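Local coordinates for DNA processing protein DprA (Streptococcus pneumoniae, PDB 3UQZ), which binds single-stranded DNA cooperatively, shields it from nucleases and helps load the RecA recombinase onto it during natural transformation, at residues C80-L85 against D102-P107. Sequence-based numbering, arbitrary orientation.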
loop_
_atom_site.group_PDB
_atom_site.type_symbol
_atom_site.label_atom_id
_atom_site.label_comp_id
_atom_site.label_asym_id
_atom_site.label_seq_id
_atom_site.Cartn_x
_atom_site.Cartn_y
_atom_site.Cartn_z
ATOM N N CYS A 80 -12.589 -29.982 21.257
ATOM C CA CYS A 80 -13.108 -29.077 20.241
ATOM C C CYS A 80 -12.434 -27.702 20.229
ATOM O O CYS A 80 -12.574 -26.963 19.245
ATOM C CB CYS A 80 -14.624 -28.959 20.346
ATOM S SG CYS A 80 -15.182 -27.975 21.751
ATOM N N TYR A 81 -11.729 -27.347 21.312
ATOM C CA TYR A 81 -11.046 -26.065 21.392
ATOM C C TYR A 81 -10.022 -25.959 20.232
ATOM O O TYR A 81 -9.159 -26.841 20.110
ATOM C CB TYR A 81 -10.379 -25.884 22.769
ATOM C CG TYR A 81 -9.953 -24.462 23.066
ATOM C CD1 TYR A 81 -10.749 -23.621 23.833
ATOM C CD2 TYR A 81 -8.729 -23.970 22.609
ATOM C CE1 TYR A 81 -10.339 -22.327 24.146
ATOM C CE2 TYR A 81 -8.322 -22.669 22.894
ATOM C CZ TYR A 81 -9.128 -21.854 23.668
ATOM O OH TYR A 81 -8.716 -20.579 23.960
ATOM N N PRO A 82 -10.165 -24.929 19.338
ATOM C CA PRO A 82 -9.242 -24.822 18.189
ATOM C C PRO A 82 -7.793 -24.517 18.559
ATOM O O PRO A 82 -7.519 -23.625 19.365
ATOM C CB PRO A 82 -9.886 -23.768 17.283
ATOM C CG PRO A 82 -10.796 -23.026 18.137
ATOM C CD PRO A 82 -11.168 -23.843 19.331
ATOM N N TRP A 83 -6.872 -25.286 17.959
ATOM C CA TRP A 83 -5.438 -25.234 18.206
ATOM C C TRP A 83 -4.779 -23.902 17.930
ATOM O O TRP A 83 -3.837 -23.562 18.635
ATOM C CB TRP A 83 -4.720 -26.382 17.485
ATOM C CG TRP A 83 -4.936 -27.752 18.078
ATOM C CD1 TRP A 83 -5.669 -28.069 19.187
ATOM C CD2 TRP A 83 -4.387 -28.988 17.594
ATOM N NE1 TRP A 83 -5.627 -29.425 19.410
ATOM C CE2 TRP A 83 -4.833 -30.012 18.458
ATOM C CE3 TRP A 83 -3.534 -29.328 16.525
ATOM C CZ2 TRP A 83 -4.452 -31.352 18.289
ATOM C CZ3 TRP A 83 -3.148 -30.650 16.371
ATOM C CH2 TRP A 83 -3.605 -31.644 17.244
ATOM N N ASP A 84 -5.251 -23.144 16.926
ATOM C CA ASP A 84 -4.683 -21.830 16.624
ATOM C C ASP A 84 -4.945 -20.848 17.762
ATOM O O ASP A 84 -4.049 -20.080 18.110
ATOM C CB ASP A 84 -5.237 -21.276 15.306
ATOM C CG ASP A 84 -4.694 -21.938 14.053
ATOM O OD1 ASP A 84 -3.452 -22.082 13.943
ATOM O OD2 ASP A 84 -5.503 -22.261 13.159
ATOM N N LEU A 85 -6.158 -20.880 18.350
ATOM C CA LEU A 85 -6.535 -20.026 19.473
ATOM C C LEU A 85 -5.732 -20.356 20.749
ATOM O O LEU A 85 -5.419 -19.450 21.510
ATOM C CB LEU A 85 -8.070 -20.079 19.716
ATOM C CG LEU A 85 -8.663 -19.135 20.776
ATOM C CD1 LEU A 85 -8.426 -17.657 20.441
ATOM C CD2 LEU A 85 -10.127 -19.419 20.989
ATOM N N ASP A 102 -19.320 -26.730 14.560
ATOM C CA ASP A 102 -18.635 -27.291 13.390
ATOM C C ASP A 102 -17.870 -26.242 12.585
ATOM O O ASP A 102 -16.867 -26.571 11.949
ATOM C CB ASP A 102 -19.602 -28.077 12.493
ATOM C CG ASP A 102 -20.074 -29.398 13.084
ATOM O OD1 ASP A 102 -19.322 -29.992 13.904
ATOM O OD2 ASP A 102 -21.181 -29.854 12.710
ATOM N N LEU A 103 -18.310 -24.972 12.668
ATOM C CA LEU A 103 -17.686 -23.836 12.001
ATOM C C LEU A 103 -16.242 -23.626 12.464
ATOM O O LEU A 103 -15.438 -23.092 11.697
ATOM C CB LEU A 103 -18.521 -22.566 12.206
ATOM C CG LEU A 103 -19.660 -22.320 11.192
ATOM C CD1 LEU A 103 -20.862 -23.154 11.500
ATOM C CD2 LEU A 103 -20.122 -20.902 11.253
ATOM N N LEU A 104 -15.894 -24.117 13.676
ATOM C CA LEU A 104 -14.533 -24.031 14.223
ATOM C C LEU A 104 -13.586 -25.018 13.533
ATOM O O LEU A 104 -12.379 -24.935 13.740
ATOM C CB LEU A 104 -14.523 -24.285 15.743
ATOM C CG LEU A 104 -15.267 -23.323 16.670
ATOM C CD1 LEU A 104 -15.231 -23.848 18.119
ATOM C CD2 LEU A 104 -14.673 -21.905 16.612
ATOM N N LYS A 105 -14.129 -25.972 12.739
ATOM C CA LYS A 105 -13.333 -27.000 12.043
ATOM C C LYS A 105 -12.849 -26.528 10.663
ATOM O O LYS A 105 -11.986 -27.164 10.059
ATOM C CB LYS A 105 -14.127 -28.318 11.912
ATOM C CG LYS A 105 -14.442 -29.014 13.234
ATOM C CD LYS A 105 -15.383 -30.194 13.012
ATOM C CE LYS A 105 -16.003 -30.696 14.294
ATOM N NZ LYS A 105 -17.087 -31.677 14.027
ATOM N N PHE A 106 -13.395 -25.406 10.183
ATOM C CA PHE A 106 -13.097 -24.854 8.871
ATOM C C PHE A 106 -12.003 -23.782 8.857
ATOM O O PHE A 106 -11.781 -23.134 9.894
ATOM C CB PHE A 106 -14.380 -24.280 8.269
ATOM C CG PHE A 106 -15.383 -25.318 7.863
ATOM C CD1 PHE A 106 -15.179 -26.099 6.729
ATOM C CD2 PHE A 106 -16.540 -25.518 8.608
ATOM C CE1 PHE A 106 -16.127 -27.047 6.336
ATOM C CE2 PHE A 106 -17.488 -26.463 8.214
ATOM C CZ PHE A 106 -17.285 -27.208 7.071
ATOM N N PRO A 107 -11.360 -23.511 7.676
ATOM C CA PRO A 107 -10.381 -22.411 7.621
ATOM C C PRO A 107 -11.097 -21.075 7.833
ATOM O O PRO A 107 -12.181 -20.863 7.284
ATOM C CB PRO A 107 -9.773 -22.541 6.220
ATOM C CG PRO A 107 -10.140 -23.942 5.759
ATOM C CD PRO A 107 -11.491 -24.153 6.349
#
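In the Rossmann-like domain of DprA, the turn that leads into helix 83-86 meets the 3-10 turn linking strands 94-99 and 108-113 through Pro82 and Leu104. Their CA atoms, the nearest pair between the two segments, are 6.7 Å apart. The buried surface is a modest 115 Å². No hydrogen bond crosses it; the side chains meet by van der Waals contact. Both methyls of Leu104 face the proline ring. CG lies anti to the backbone C (chi1 -63°) and CD1 lies anti to CA (chi2 175°), which carries CD1 of Leu104 to 4.2 Å from CD of Pro82. CD2 of Leu104 stands 4.3 Å from CG of Pro82. CD1 of Leu104 also lies 4.2 Å from O of Cys80. Phe74 of strand 73-75 and Leu189 and Leu191 of strand 189-192 also touch the Leu104 side chain, tying the turn to the sheet, whereas Pro82 packs in addition on Leu215 of helix 204-215. Lys105 N donates to Asp102 O at 2.9 Å. A salt bridge between their side chains spans the same residues: Lys105 NZ reaches Asp102 OD1 at 2.8 Å, approaching from above the carboxylate, 38° out of its plane.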